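PDB 3LL3: gluconate kinase from Lactobacillus acidophilus, which probably phosphorylates a sugar or sugar acid such as gluconate at the expense of ATP, and binds ATP and D-xylulose. Local coordinates for residues V11-T16 and I97-N102; Y35-T40 and A45-K50. All blocks are in the same frame, centred on the assembly; numbering follows the deposited sequence.

Contact 1 of 2, residues V11-T16 and I97-N102. With XUL (D-xylulose), chain E.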
loop_
_atom_site.group_PDB
_atom_site.type_symbol
_atom_site.label_atom_id
_atom_site.label_comp_id
_atom_site.label_asym_id
_atom_site.label_seq_id
_atom_site.Cartn_x
_atom_site.Cartn_y
_atom_site.Cartn_z
ATOM N N VAL A 11 13.775 33.916 -10.567
ATOM C CA VAL A 11 14.202 33.957 -9.185
ATOM C C VAL A 11 13.517 32.843 -8.410
ATOM O O VAL A 11 12.428 33.022 -7.844
ATOM C CB VAL A 11 13.936 35.357 -8.542
ATOM C CG1 VAL A 11 14.599 35.457 -7.184
ATOM C CG2 VAL A 11 14.449 36.463 -9.463
ATOM N N GLY A 12 14.152 31.676 -8.401
ATOM C CA GLY A 12 13.562 30.517 -7.765
ATOM C C GLY A 12 14.017 30.344 -6.339
ATOM O O GLY A 12 14.870 31.082 -5.856
ATOM N N THR A 13 13.426 29.387 -5.643
ATOM C CA THR A 13 13.971 28.975 -4.363
ATOM C C THR A 13 15.266 28.228 -4.686
ATOM O O THR A 13 15.387 27.618 -5.758
ATOM C CB THR A 13 12.986 28.072 -3.600
ATOM O OG1 THR A 13 12.424 27.108 -4.499
ATOM C CG2 THR A 13 11.843 28.901 -3.025
ATOM N N THR A 14 16.240 28.304 -3.788
ATOM C CA THR A 14 17.561 27.681 -3.994
ATOM C C THR A 14 18.451 28.257 -5.110
ATOM O O THR A 14 19.670 28.163 -5.009
ATOM C CB THR A 14 17.498 26.137 -4.146
ATOM O OG1 THR A 14 16.951 25.798 -5.421
ATOM C CG2 THR A 14 16.639 25.524 -3.062
ATOM N N ALA A 15 17.879 28.844 -6.161
ATOM C CA ALA A 15 18.726 29.463 -7.186
ATOM C C ALA A 15 17.980 30.369 -8.148
ATOM O O ALA A 15 16.801 30.186 -8.408
ATOM C CB ALA A 15 19.508 28.393 -7.975
ATOM N N THR A 16 18.689 31.359 -8.661
ATOM C CA THR A 16 18.186 32.201 -9.735
ATOM C C THR A 16 18.897 31.800 -11.025
ATOM O O THR A 16 20.086 31.466 -10.999
ATOM C CB THR A 16 18.480 33.695 -9.457
ATOM O OG1 THR A 16 17.702 34.136 -8.338
ATOM C CG2 THR A 16 18.161 34.564 -10.691
ATOM N N ILE A 97 10.528 34.703 3.735
ATOM C CA ILE A 97 9.819 33.518 4.198
ATOM C C ILE A 97 9.158 32.863 2.994
ATOM O O ILE A 97 8.157 33.367 2.487
ATOM C CB ILE A 97 8.753 33.893 5.242
ATOM C CG1 ILE A 97 9.382 34.716 6.367
ATOM C CG2 ILE A 97 8.082 32.649 5.809
ATOM C CD1 ILE A 97 8.425 35.040 7.461
ATOM N N THR A 98 9.726 31.756 2.516
ATOM C CA THR A 98 9.275 31.161 1.250
ATOM C C THR A 98 7.950 30.428 1.340
ATOM O O THR A 98 7.447 30.152 2.423
ATOM C CB THR A 98 10.303 30.171 0.682
ATOM O OG1 THR A 98 10.284 28.962 1.455
ATOM C CG2 THR A 98 11.698 30.797 0.700
ATOM N N TRP A 99 7.404 30.080 0.179
ATOM C CA TRP A 99 6.141 29.371 0.133
ATOM C C TRP A 99 6.201 28.112 1.001
ATOM O O TRP A 99 5.192 27.714 1.553
ATOM C CB TRP A 99 5.774 28.999 -1.306
ATOM C CG TRP A 99 6.660 27.939 -1.847
ATOM C CD1 TRP A 99 7.848 28.115 -2.502
ATOM C CD2 TRP A 99 6.456 26.528 -1.756
ATOM N NE1 TRP A 99 8.388 26.897 -2.828
ATOM C CE2 TRP A 99 7.553 25.906 -2.383
ATOM C CE3 TRP A 99 5.445 25.730 -1.214
ATOM C CZ2 TRP A 99 7.672 24.516 -2.483
ATOM C CZ3 TRP A 99 5.562 24.361 -1.311
ATOM C CH2 TRP A 99 6.667 23.765 -1.944
ATOM N N ALA A 100 7.383 27.506 1.134
ATOM C CA ALA A 100 7.508 26.202 1.810
ATOM C C ALA A 100 7.558 26.260 3.342
ATOM O O ALA A 100 7.560 25.226 4.009
ATOM C CB ALA A 100 8.724 25.413 1.258
ATOM N N ASP A 101 7.601 27.464 3.896
ATOM C CA ASP A 101 7.669 27.639 5.343
ATOM C C ASP A 101 6.301 27.346 5.929
ATOM O O ASP A 101 5.309 27.887 5.466
ATOM C CB ASP A 101 8.067 29.075 5.674
ATOM C CG ASP A 101 8.528 29.234 7.103
ATOM O OD1 ASP A 101 9.739 29.447 7.313
ATOM O OD2 ASP A 101 7.687 29.125 8.014
ATOM N N ASN A 102 6.223 26.497 6.941
ATOM C CA ASN A 102 4.896 26.143 7.441
ATOM C C ASN A 102 4.537 26.753 8.803
ATOM O O ASN A 102 3.663 26.250 9.519
ATOM C CB ASN A 102 4.687 24.624 7.412
ATOM C CG ASN A 102 5.644 23.888 8.321
ATOM O OD1 ASN A 102 5.911 24.317 9.447
ATOM N ND2 ASN A 102 6.156 22.756 7.846
HETATM C C1 XUL E . 2.413 28.200 -7.832
HETATM C C2 XUL E . 2.400 27.821 -6.341
HETATM C C3 XUL E . 3.716 27.404 -5.627
HETATM C C4 XUL E . 5.019 27.718 -6.388
HETATM C C5 XUL E . 5.367 29.218 -6.434
HETATM O O1 XUL E . 1.671 27.259 -8.571
HETATM O O2 XUL E . 1.349 27.805 -5.746
HETATM O O3 XUL E . 3.708 26.014 -5.414
HETATM O O4 XUL E . 6.062 27.030 -5.737
HETATM O O5 XUL E . 6.745 29.417 -6.634
#
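Thr13 meets residues 97-102 chiefly through its methyl CG2, which touches two side chains. It lies 4.0 Å from Trp99 NE1 and touches Trp99 CD1 as well, approaching the pyrrole side of the indole obliquely. It also lies 4.2 Å from Thr98 CG2, a methyl-to-methyl contact. These are van der Waals separations, and the two segments together bury just 90 Å², so the join is slight.

The tight packing is around the indole. Trp99 CG is held between its backbone N and carbonyl carbon (chi1 70°), and chi2 near -89° turns the ring so that one face looks at the sugar. D-xylulose O4 stands 3.7 Å above that face, offset toward the rim, while Ala100 CB lies 3.8 Å from the plane over the centre of the opposite face. Replacing Trp99 by an alanine would probably strip the sugar of this flat wall and, within residues 97-102, leave Thr13 CG2 only the Thr98 methyl.

Thr98 is the buried base of the contact. Its OG1 accepts from Ala100 N at 3.3 Å, an ST turn inside the type I turn 98-101, and is also hydrogen-bonded to Ala45 O, its stronger partner. The looser side is that of Thr13, partly exposed, where a methyl makes the closest contacts and no polar link joins the segments.

Residues 12-14 turn between strands 4-11 and 15-22, a hairpin whose Gly-Thr-Thr sequence is consistent with the phosphate-binding loop of actin-like ATPases. Strand 70-78 flanks it through Val11 and Ser77, and strand 27-34 through Thr16 and Lys33. Glu47 of strand 46-47 packs on both Thr13 and Thr98, while Lys136 of helix 133-143 bonds to the carbonyls of Ile97 and Thr98.

Contact 2 of 2, residues Y35-T40 and A45-K50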
loop_
_atom_site.group_PDB
_atom_site.type_symbol
_atom_site.label_atom_id
_atom_site.label_comp_id
_atom_site.label_asym_id
_atom_site.label_seq_id
_atom_site.Cartn_x
_atom_site.Cartn_y
_atom_site.Cartn_z
ATOM N N TYR A 35 21.592 29.861 -3.564
ATOM C CA TYR A 35 21.694 30.369 -2.199
ATOM C C TYR A 35 21.118 29.316 -1.273
ATOM O O TYR A 35 20.266 28.541 -1.681
ATOM C CB TYR A 35 20.952 31.700 -2.050
ATOM C CG TYR A 35 19.910 31.924 -3.118
ATOM C CD1 TYR A 35 20.228 32.584 -4.304
ATOM C CD2 TYR A 35 18.615 31.456 -2.952
ATOM C CE1 TYR A 35 19.271 32.782 -5.291
ATOM C CE2 TYR A 35 17.654 31.644 -3.925
ATOM C CZ TYR A 35 17.977 32.309 -5.092
ATOM O OH TYR A 35 17.004 32.481 -6.065
ATOM N N PRO A 36 21.592 29.276 -0.025
ATOM C CA PRO A 36 21.154 28.231 0.902
ATOM C C PRO A 36 19.744 28.503 1.411
ATOM O O PRO A 36 19.334 29.664 1.520
ATOM C CB PRO A 36 22.136 28.362 2.074
ATOM C CG PRO A 36 23.058 29.508 1.740
ATOM C CD PRO A 36 22.437 30.281 0.637
ATOM N N LEU A 37 19.007 27.442 1.717
ATOM C CA LEU A 37 17.747 27.597 2.420
ATOM C C LEU A 37 18.045 27.650 3.910
ATOM O O LEU A 37 18.945 26.966 4.392
ATOM C CB LEU A 37 16.815 26.426 2.121
ATOM C CG LEU A 37 15.313 26.721 2.180
ATOM C CD1 LEU A 37 14.865 27.483 0.930
ATOM C CD2 LEU A 37 14.523 25.424 2.317
ATOM N N ILE A 38 17.300 28.470 4.639
ATOM C CA ILE A 38 17.452 28.563 6.082
ATOM C C ILE A 38 16.397 27.697 6.773
ATOM O O ILE A 38 15.223 28.075 6.854
ATOM C CB ILE A 38 17.328 30.013 6.551
ATOM C CG1 ILE A 38 18.336 30.885 5.801
ATOM C CG2 ILE A 38 17.528 30.112 8.057
ATOM C CD1 ILE A 38 18.096 32.362 5.954
ATOM N N GLN A 39 16.816 26.527 7.251
ATOM C CA GLN A 39 15.925 25.623 7.965
ATOM C C GLN A 39 16.470 25.292 9.346
ATOM O O GLN A 39 16.877 24.159 9.590
ATOM C CB GLN A 39 15.752 24.317 7.189
ATOM C CG GLN A 39 15.247 24.486 5.765
ATOM C CD GLN A 39 14.786 23.176 5.144
ATOM O OE1 GLN A 39 15.558 22.216 5.040
ATOM N NE2 GLN A 39 13.520 23.131 4.723
ATOM N N THR A 40 16.484 26.262 10.254
ATOM C CA THR A 40 16.943 25.977 11.609
ATOM C C THR A 40 16.041 24.907 12.227
ATOM O O THR A 40 16.504 23.825 12.599
ATOM C CB THR A 40 16.983 27.238 12.513
ATOM O OG1 THR A 40 15.679 27.503 13.049
ATOM C CG2 THR A 40 17.492 28.460 11.740
ATOM N N ALA A 45 11.647 27.585 6.418
ATOM C CA ALA A 45 12.108 27.653 5.042
ATOM C C ALA A 45 12.259 29.106 4.612
ATOM O O ALA A 45 11.334 29.694 4.046
ATOM C CB ALA A 45 11.137 26.911 4.129
ATOM N N GLU A 46 13.422 29.683 4.905
ATOM C CA GLU A 46 13.691 31.093 4.633
ATOM C C GLU A 46 14.929 31.216 3.763
ATOM O O GLU A 46 15.752 30.301 3.699
ATOM C CB GLU A 46 13.933 31.866 5.935
ATOM C CG GLU A 46 12.791 31.813 6.940
ATOM C CD GLU A 46 13.089 32.612 8.206
ATOM O OE1 GLU A 46 14.201 33.170 8.325
ATOM O OE2 GLU A 46 12.208 32.687 9.080
ATOM N N GLU A 47 15.064 32.344 3.083
ATOM C CA GLU A 47 16.333 32.646 2.446
ATOM C C GLU A 47 16.673 34.111 2.638
ATOM O O GLU A 47 15.787 34.941 2.879
ATOM C CB GLU A 47 16.352 32.223 0.968
ATOM C CG GLU A 47 15.053 32.439 0.223
ATOM C CD GLU A 47 14.937 31.584 -1.043
ATOM O OE1 GLU A 47 14.306 32.052 -2.015
ATOM O OE2 GLU A 47 15.468 30.454 -1.075
ATOM N N ASP A 48 17.964 34.416 2.555
ATOM C CA ASP A 48 18.468 35.768 2.785
ATOM C C ASP A 48 18.323 36.625 1.522
ATOM O O ASP A 48 18.977 36.365 0.507
ATOM C CB ASP A 48 19.933 35.703 3.234
ATOM C CG ASP A 48 20.503 37.070 3.621
ATOM O OD1 ASP A 48 19.917 38.114 3.258
ATOM O OD2 ASP A 48 21.559 37.092 4.289
ATOM N N PRO A 49 17.447 37.643 1.578
ATOM C CA PRO A 49 17.204 38.512 0.424
ATOM C C PRO A 49 18.490 39.168 -0.078
ATOM O O PRO A 49 18.616 39.357 -1.283
ATOM C CB PRO A 49 16.230 39.557 0.974
ATOM C CG PRO A 49 15.533 38.863 2.059
ATOM C CD PRO A 49 16.571 37.991 2.709
ATOM N N LYS A 50 19.419 39.488 0.823
ATOM C CA LYS A 50 20.715 40.059 0.426
ATOM C C LYS A 50 21.548 39.103 -0.452
ATOM O O LYS A 50 22.144 39.525 -1.451
ATOM C CB LYS A 50 21.519 40.491 1.657
ATOM C CG LYS A 50 20.953 41.703 2.364
ATOM C CD LYS A 50 21.651 41.960 3.689
ATOM C CE LYS A 50 21.454 43.396 4.131
ATOM N NZ LYS A 50 21.989 44.347 3.114
HETATM O O HOH W 1 19.836 32.331 2.217
#
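Ile38 and Glu46 form a single antiparallel bridge as a hydrogen-bonded pair. Ile38 N gives to Glu46 O at 2.6 Å with an N-H...O angle of 163°, and Glu46 N returns a bond to Ile38 O at 3.1 Å. Beyond the bridge the segments diverge: a water accepts from Asp48 N and donates to Pro36 O, 2.8 Å from each of those atoms, and so spans the widening gap.

Glu47 shows how side chains fill the join. Its CB passes 4.0 Å from Pro36 O. With chi1 at 38°, CG is set between the backbone N and the carbonyl carbon, and the chain then runs extended to bring the carboxylate to the Tyr35 ring. Carbon CD lies near Tyr35 CE2 and CD2. At the tip, OE1 lies close to Tyr35 CE2, while OE2 sits near the ring plane at its edge, 3.8 Å from the same Tyr35 CE2. The carboxylate and ring planes stand 89° apart. OE2 also meets Leu37 CD1 at 3.6 Å, so an oxygen faces a methyl there. The other Leu37 branch, CD2, packs on Ala45 CB, and Ile38 CD1 reaches Glu47 CA.

Asp48 is the N-cap of helix 49-65, its OD1 accepting from Lys50 N at 2.8 Å. That helix covers the contact through Ile52, which touches Tyr35 and Glu47, and through Leu51 against Pro36. Strand 46-47 pairs with strand 96-97 beside it, Glu47 bonding to Ser96, and Tyr160 of helix 157-166 lies against Pro49 and Lys50.

In the fold
Contact 2 is nested along the chain within the loop that contact 1 closes, and their centres are about 8 Å apart. Hydrogen bonds tie them together, among them probable ones from Tyr35 OH to Gly12 O (2.6 Å) and from Ala45 N to Asp101 OD1 (2.8 Å), besides backbone bonds Thr14-Tyr35 and Ala45-Thr98. Packing adds Ala100 C at 3.7 Å from Ala45 CB. Contact 1 faces the substrate cleft, where Trp99 belongs to the D-xylulose pocket with His81, Asp239 and Arg344, and the Thr13 side chain is about 8 Å from bound ATP. Contact 2 is the layer behind, the Glu47 side chain being about 9 Å from the sugar.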